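Local coordinates for protein VP5 (Halorubrum pleomorphic virus 2, PDB 6QGI) that is a prokaryotic viral envelope protein that probably drives fusion of the viral membrane with that of its haloarchaeal host, at residues Leu4-Gly12 against Ile307-Pro315; Asp342-Ser350 against Ala429-Leu439. All blocks are in the same frame, centred on the assembly; numbering follows the deposited sequence.

Contact 1 (Leu4-Gly12 against Ile307-Pro315); sequences LVGVGLAAG and IQDTGATLP
Thr-310 OG1 donates to the carbonyl oxygen of Gly-8, 2.7 Å from OG1 to O, arriving 22° out of the carbonyl plane. Its methyl lies beside the previous carbonyl, with CG2 3.3 Å from Val-7 O, so this one threonine meets two successive peptide oxygens at the end of the short helix 4-8. Ala-312 CB also touches the Gly-8 oxygen, at 3.3 Å. Beyond it the contact turns apolar. Leu-9 and Leu-314 cross at about a right angle, CD2 to CD2 at 3.9 Å, while Ile-307 CG2 meets Ala-10 CB at 3.9 Å. The Ile-307 side chain also lies against the carbonyl oxygen of Leu-9, CG2 to O 3.4 Å.

Ile-307 to Ala-312 make the turn of an antiparallel hairpin between strands 301-307 and 312-320. Ile-307 N bonds to Ala-312 O, and Ile-307 O takes both Thr-310 N and Gly-311 N. The chi1 of Thr-310, 60°, sets OG1 between its own N and carbonyl carbon, where it also receives a weak bond from Ala-312 N. Within 4-12, Leu-9 N bonds to Leu-4 O in a wider, pi-type turn, and Ile-437, Met-349 and Val-352 pack round Leu-9.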
# COMPACT_ATOMS: atom_id res chain seq x y z
N LEU A 4 2.86 13.85 3.90
CA LEU A 4 3.10 14.34 2.53
C LEU A 4 2.36 13.50 1.49
O LEU A 4 1.69 14.05 0.63
CB LEU A 4 4.63 14.33 2.25
CG LEU A 4 5.13 14.68 0.83
CD1 LEU A 4 4.83 16.13 0.47
CD2 LEU A 4 6.61 14.40 0.68
N VAL A 5 2.50 12.17 1.56
CA VAL A 5 1.87 11.23 0.64
C VAL A 5 0.34 11.27 0.83
O VAL A 5 -0.39 11.41 -0.15
CB VAL A 5 2.45 9.80 0.82
CG1 VAL A 5 1.65 8.76 0.04
CG2 VAL A 5 3.92 9.77 0.43
N GLY A 6 -0.11 11.16 2.08
CA GLY A 6 -1.52 11.14 2.43
C GLY A 6 -2.31 12.39 2.16
O GLY A 6 -3.45 12.30 1.68
N VAL A 7 -1.74 13.57 2.47
CA VAL A 7 -2.44 14.85 2.32
C VAL A 7 -1.92 15.63 1.10
O VAL A 7 -2.72 16.02 0.24
CB VAL A 7 -2.37 15.70 3.61
CG1 VAL A 7 -3.14 17.01 3.46
CG2 VAL A 7 -2.87 14.92 4.82
N GLY A 8 -0.60 15.88 1.06
CA GLY A 8 0.04 16.64 -0.00
C GLY A 8 -0.14 16.07 -1.39
O GLY A 8 -0.40 16.82 -2.34
N LEU A 9 -0.02 14.75 -1.53
CA LEU A 9 -0.13 14.09 -2.82
C LEU A 9 -1.48 13.40 -2.99
O LEU A 9 -1.76 12.90 -4.08
CB LEU A 9 1.02 13.08 -3.03
CG LEU A 9 2.45 13.60 -2.79
CD1 LEU A 9 3.44 12.46 -2.70
CD2 LEU A 9 2.88 14.63 -3.84
N ALA A 10 -2.34 13.39 -1.93
CA ALA A 10 -3.66 12.74 -1.89
C ALA A 10 -3.51 11.30 -2.39
O ALA A 10 -4.30 10.79 -3.18
CB ALA A 10 -4.67 13.52 -2.73
N ALA A 11 -2.43 10.65 -1.92
CA ALA A 11 -2.02 9.32 -2.31
C ALA A 11 -1.92 8.37 -1.10
O ALA A 11 -2.32 8.72 0.01
CB ALA A 11 -0.67 9.40 -3.02
N GLY A 12 -1.44 7.15 -1.35
CA GLY A 12 -1.22 6.14 -0.33
C GLY A 12 0.14 5.52 -0.49
O GLY A 12 0.66 5.43 -1.60
N ILE A 307 -1.09 17.38 -8.48
CA ILE A 307 -2.23 16.86 -7.72
C ILE A 307 -3.19 18.04 -7.60
O ILE A 307 -2.88 19.01 -6.92
CB ILE A 307 -1.78 16.23 -6.37
CG1 ILE A 307 -0.71 15.12 -6.59
CG2 ILE A 307 -2.97 15.70 -5.55
CD1 ILE A 307 -1.13 13.92 -7.45
N GLN A 308 -4.28 17.99 -8.36
CA GLN A 308 -5.31 19.03 -8.50
C GLN A 308 -5.78 19.68 -7.19
O GLN A 308 -5.86 20.91 -7.12
CB GLN A 308 -6.54 18.47 -9.22
CG GLN A 308 -6.27 17.99 -10.62
CD GLN A 308 -7.56 17.83 -11.35
OE1 GLN A 308 -8.47 17.11 -10.91
NE2 GLN A 308 -7.69 18.53 -12.47
N ASP A 309 -6.11 18.86 -6.17
CA ASP A 309 -6.64 19.29 -4.87
C ASP A 309 -5.65 20.09 -3.99
O ASP A 309 -6.10 20.86 -3.14
CB ASP A 309 -7.14 18.07 -4.07
CG ASP A 309 -8.50 17.52 -4.50
OD1 ASP A 309 -8.93 17.80 -5.65
OD2 ASP A 309 -9.13 16.81 -3.69
N THR A 310 -4.33 19.91 -4.18
CA THR A 310 -3.31 20.58 -3.35
C THR A 310 -2.35 21.48 -4.14
O THR A 310 -1.79 22.42 -3.56
CB THR A 310 -2.49 19.53 -2.61
OG1 THR A 310 -1.86 18.68 -3.57
CG2 THR A 310 -3.32 18.70 -1.63
N GLY A 311 -2.13 21.16 -5.41
CA GLY A 311 -1.21 21.88 -6.29
C GLY A 311 0.22 21.39 -6.19
O GLY A 311 1.14 22.08 -6.64
N ALA A 312 0.42 20.19 -5.60
CA ALA A 312 1.74 19.58 -5.40
C ALA A 312 2.27 18.97 -6.70
O ALA A 312 1.61 18.12 -7.30
CB ALA A 312 1.67 18.54 -4.30
N THR A 313 3.45 19.44 -7.14
CA THR A 313 4.13 18.98 -8.36
C THR A 313 5.17 17.92 -8.00
O THR A 313 5.94 18.11 -7.05
CB THR A 313 4.76 20.15 -9.14
OG1 THR A 313 5.56 20.94 -8.25
CG2 THR A 313 3.72 21.03 -9.82
N LEU A 314 5.18 16.80 -8.75
CA LEU A 314 6.07 15.67 -8.49
C LEU A 314 6.50 14.95 -9.79
O LEU A 314 5.64 14.46 -10.53
CB LEU A 314 5.34 14.70 -7.53
CG LEU A 314 6.10 13.49 -6.97
CD1 LEU A 314 7.25 13.91 -6.05
CD2 LEU A 314 5.17 12.59 -6.21
N PRO A 315 7.83 14.83 -10.05
CA PRO A 315 8.28 14.11 -11.26
C PRO A 315 8.49 12.62 -11.00
O PRO A 315 9.15 12.25 -10.02
CB PRO A 315 9.60 14.81 -11.61
CG PRO A 315 10.06 15.48 -10.33
CD PRO A 315 8.98 15.36 -9.29

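Contact 2 (Asp342-Ser350 against Ala429-Leu439); sequences DVYFTADMS and AEQTQYETIQL
With chi1 at -179°, Asp-348 swings its carboxylate away from its own N and toward the loop leading into strand 434-439, where OD1 accepts from Gln-433 N at 2.7 Å. Ser-350 N reaches the same oxygen from the opposite face of the carboxylate, closing an Asx turn, and the two bonds together should hold the group's rotation. Tyr-434, its CG beside the backbone N at chi1 -78°, lays one ring face against Asp-348 CB, which sits 3.7 Å from the ring centroid in a CH-pi contact.

From here strands 343-348 and 434-439 run antiparallel. Ala-347 and Glu-435 exchange backbone bonds in both directions, as do Phe-345 and Ile-437. Between these two hydrogen-bonded pairs, the non-hydrogen-bonded pair Thr-346 and Thr-436 joins its hydroxyls, OG1 to OG1 at 3.0 Å. Met-349 N adds a bond to Gln-433 O beyond the last strand pair. On the threonine face Tyr-344 and Gln-438 also meet, ring and amide planes nearly perpendicular, with the tyrosine hydroxyl bonded to Asn-62. The carboxylate of Asp-342 stacks on the Gln-438 amide, the planes 24° apart, while its OD2 bonds to Asn-64.

The other face is largely apolar. Val-343 CG1 touches Leu-439 CD1 at 3.5 Å, Phe-345 CB packs on Ile-437 CG1 at 3.9 Å, and the bent chain of Met-349 carries CE to 3.8 Å from Ile-437 CG2.

Strand 312-320 pairs with the far edge of 343-355, and its Phe-318 meets the Phe-345 ring edge-to-face; Ile-305 of strand 301-307 touches Phe-345 and Leu-439. Helix 285-292 covers the threonine side through Ile-287, and strand 11-13 extends the ladder beyond 434-439.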
# COMPACT_ATOMS: atom_id res chain seq x y z
N ASP A 342 -5.65 0.14 -10.42
CA ASP A 342 -4.96 1.05 -9.51
C ASP A 342 -3.77 1.71 -10.20
O ASP A 342 -3.09 1.09 -11.02
CB ASP A 342 -4.52 0.32 -8.24
CG ASP A 342 -5.67 -0.14 -7.35
OD1 ASP A 342 -6.55 0.69 -7.03
OD2 ASP A 342 -5.67 -1.32 -6.95
N VAL A 343 -3.54 3.00 -9.87
CA VAL A 343 -2.44 3.81 -10.41
C VAL A 343 -1.32 3.92 -9.39
O VAL A 343 -1.56 4.35 -8.27
CB VAL A 343 -2.90 5.24 -10.83
CG1 VAL A 343 -1.75 6.02 -11.46
CG2 VAL A 343 -4.08 5.18 -11.76
N TYR A 344 -0.09 3.56 -9.81
CA TYR A 344 1.10 3.68 -8.98
C TYR A 344 2.03 4.75 -9.57
O TYR A 344 1.96 5.03 -10.78
CB TYR A 344 1.81 2.33 -8.78
CG TYR A 344 0.95 1.32 -8.05
CD1 TYR A 344 0.83 1.36 -6.66
CD2 TYR A 344 0.23 0.36 -8.74
CE1 TYR A 344 0.01 0.46 -5.98
CE2 TYR A 344 -0.58 -0.56 -8.07
CZ TYR A 344 -0.69 -0.50 -6.69
OH TYR A 344 -1.47 -1.40 -6.01
N PHE A 345 2.82 5.40 -8.72
CA PHE A 345 3.73 6.47 -9.14
C PHE A 345 5.03 6.41 -8.34
O PHE A 345 5.03 6.64 -7.13
CB PHE A 345 3.05 7.85 -9.00
CG PHE A 345 3.68 8.97 -9.79
CD1 PHE A 345 3.53 9.05 -11.17
CD2 PHE A 345 4.36 10.00 -9.14
CE1 PHE A 345 4.08 10.11 -11.89
CE2 PHE A 345 4.91 11.06 -9.86
CZ PHE A 345 4.76 11.11 -11.23
N THR A 346 6.13 6.04 -9.03
CA THR A 346 7.47 5.94 -8.44
C THR A 346 8.15 7.27 -8.68
O THR A 346 8.38 7.65 -9.83
CB THR A 346 8.23 4.75 -9.03
OG1 THR A 346 7.42 3.58 -8.93
CG2 THR A 346 9.58 4.52 -8.34
N ALA A 347 8.44 8.00 -7.59
CA ALA A 347 9.05 9.32 -7.66
C ALA A 347 9.99 9.59 -6.51
O ALA A 347 9.88 8.98 -5.45
CB ALA A 347 7.95 10.38 -7.65
N ASP A 348 10.90 10.55 -6.73
CA ASP A 348 11.83 11.00 -5.70
C ASP A 348 11.09 12.08 -4.90
O ASP A 348 10.90 13.20 -5.39
CB ASP A 348 13.16 11.51 -6.30
CG ASP A 348 14.18 11.97 -5.27
OD1 ASP A 348 13.88 11.89 -4.06
OD2 ASP A 348 15.27 12.42 -5.68
N MET A 349 10.64 11.71 -3.68
CA MET A 349 9.89 12.58 -2.77
C MET A 349 10.67 13.84 -2.40
O MET A 349 10.07 14.84 -2.03
CB MET A 349 9.47 11.83 -1.49
CG MET A 349 8.52 10.67 -1.75
SD MET A 349 6.96 11.15 -2.52
CE MET A 349 6.83 9.91 -3.81
N SER A 350 12.01 13.80 -2.56
CA SER A 350 12.89 14.94 -2.30
C SER A 350 12.68 16.06 -3.35
O SER A 350 13.14 17.18 -3.15
CB SER A 350 14.35 14.49 -2.28
OG SER A 350 15.17 15.44 -1.63
N ALA A 429 14.69 16.94 2.92
CA ALA A 429 15.66 15.88 2.60
C ALA A 429 16.79 16.34 1.68
O ALA A 429 16.56 17.02 0.68
CB ALA A 429 14.94 14.70 1.98
N GLU A 430 18.02 15.96 2.05
CA GLU A 430 19.25 16.25 1.31
C GLU A 430 19.55 15.12 0.33
O GLU A 430 19.98 15.37 -0.79
CB GLU A 430 20.43 16.47 2.28
CG GLU A 430 20.35 17.79 3.04
CD GLU A 430 20.94 17.77 4.44
OE1 GLU A 430 22.18 17.76 4.56
OE2 GLU A 430 20.15 17.78 5.42
N GLN A 431 19.27 13.86 0.75
CA GLN A 431 19.42 12.65 -0.05
C GLN A 431 18.16 12.37 -0.88
O GLN A 431 17.11 12.96 -0.61
CB GLN A 431 19.71 11.45 0.87
CG GLN A 431 21.15 11.34 1.34
CD GLN A 431 21.41 10.08 2.15
OE1 GLN A 431 20.69 9.08 2.06
NE2 GLN A 431 22.46 10.11 2.96
N THR A 432 18.25 11.47 -1.87
CA THR A 432 17.10 11.07 -2.69
C THR A 432 16.15 10.23 -1.85
O THR A 432 16.60 9.43 -1.02
CB THR A 432 17.54 10.29 -3.94
OG1 THR A 432 18.17 9.08 -3.53
CG2 THR A 432 18.45 11.10 -4.88
N GLN A 433 14.85 10.42 -2.04
CA GLN A 433 13.81 9.68 -1.33
C GLN A 433 12.84 9.07 -2.33
O GLN A 433 11.66 9.44 -2.38
CB GLN A 433 13.07 10.57 -0.32
CG GLN A 433 13.87 10.91 0.92
CD GLN A 433 13.01 11.48 2.02
OE1 GLN A 433 11.90 11.99 1.80
NE2 GLN A 433 13.51 11.40 3.25
N TYR A 434 13.34 8.14 -3.17
CA TYR A 434 12.54 7.45 -4.17
C TYR A 434 11.55 6.53 -3.47
O TYR A 434 11.94 5.78 -2.57
CB TYR A 434 13.42 6.65 -5.13
CG TYR A 434 14.09 7.50 -6.20
CD1 TYR A 434 13.46 7.75 -7.41
CD2 TYR A 434 15.35 8.04 -5.99
CE1 TYR A 434 14.08 8.51 -8.40
CE2 TYR A 434 15.97 8.81 -6.97
CZ TYR A 434 15.33 9.05 -8.18
OH TYR A 434 15.94 9.82 -9.15
N GLU A 435 10.26 6.64 -3.83
CA GLU A 435 9.17 5.86 -3.24
C GLU A 435 8.06 5.64 -4.26
O GLU A 435 7.93 6.43 -5.19
CB GLU A 435 8.58 6.58 -2.01
CG GLU A 435 9.56 6.85 -0.87
CD GLU A 435 9.05 7.73 0.25
OE1 GLU A 435 9.89 8.25 1.02
OE2 GLU A 435 7.81 7.91 0.36
N THR A 436 7.25 4.59 -4.05
CA THR A 436 6.09 4.28 -4.88
C THR A 436 4.84 4.60 -4.08
O THR A 436 4.67 4.13 -2.96
CB THR A 436 6.11 2.83 -5.37
OG1 THR A 436 7.31 2.60 -6.10
CG2 THR A 436 4.90 2.48 -6.24
N ILE A 437 3.98 5.44 -4.67
CA ILE A 437 2.72 5.89 -4.06
C ILE A 437 1.55 5.46 -4.95
O ILE A 437 1.72 5.30 -6.15
CB ILE A 437 2.72 7.43 -3.80
CG1 ILE A 437 2.89 8.24 -5.11
CG2 ILE A 437 3.79 7.81 -2.77
CD1 ILE A 437 2.45 9.67 -5.07
N GLN A 438 0.37 5.25 -4.35
CA GLN A 438 -0.82 4.91 -5.12
C GLN A 438 -1.65 6.18 -5.25
O GLN A 438 -2.06 6.73 -4.23
CB GLN A 438 -1.63 3.76 -4.49
CG GLN A 438 -2.84 3.37 -5.34
CD GLN A 438 -3.67 2.26 -4.74
OE1 GLN A 438 -3.16 1.20 -4.40
NE2 GLN A 438 -4.97 2.49 -4.63
N LEU A 439 -1.87 6.66 -6.48
CA LEU A 439 -2.64 7.88 -6.73
C LEU A 439 -4.12 7.62 -6.55
O LEU A 439 -4.68 6.77 -7.23
CB LEU A 439 -2.34 8.44 -8.13
CG LEU A 439 -0.86 8.69 -8.45
CD1 LEU A 439 -0.66 8.99 -9.91
CD2 LEU A 439 -0.29 9.82 -7.61
O HOH W 1 -5.26 3.96 -7.47

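Both contacts belong to the same antiparallel assembly of strands, their centres about 11 Å apart. Strand 11-13 of contact 1 lies beside 434-439 of contact 2, with Gly-12 O probably hydrogen-bonded to Gln-438 N, and strand 312-320 adjoins 343-355. Contact 1 is the smaller and mostly buried: a helix end set on a hairpin turn, with one hydrogen bond across it, the rest being aliphatic packing and methyl groups set against peptide oxygens. Contact 2, only partly buried, buries nearly three times the surface, and a ladder of backbone bonds holds it, with polar groups on one face and its loop end more exposed. Ile-437 belongs to both neighbourhoods, touching Leu-9 and Leu-314 as well as Phe-345.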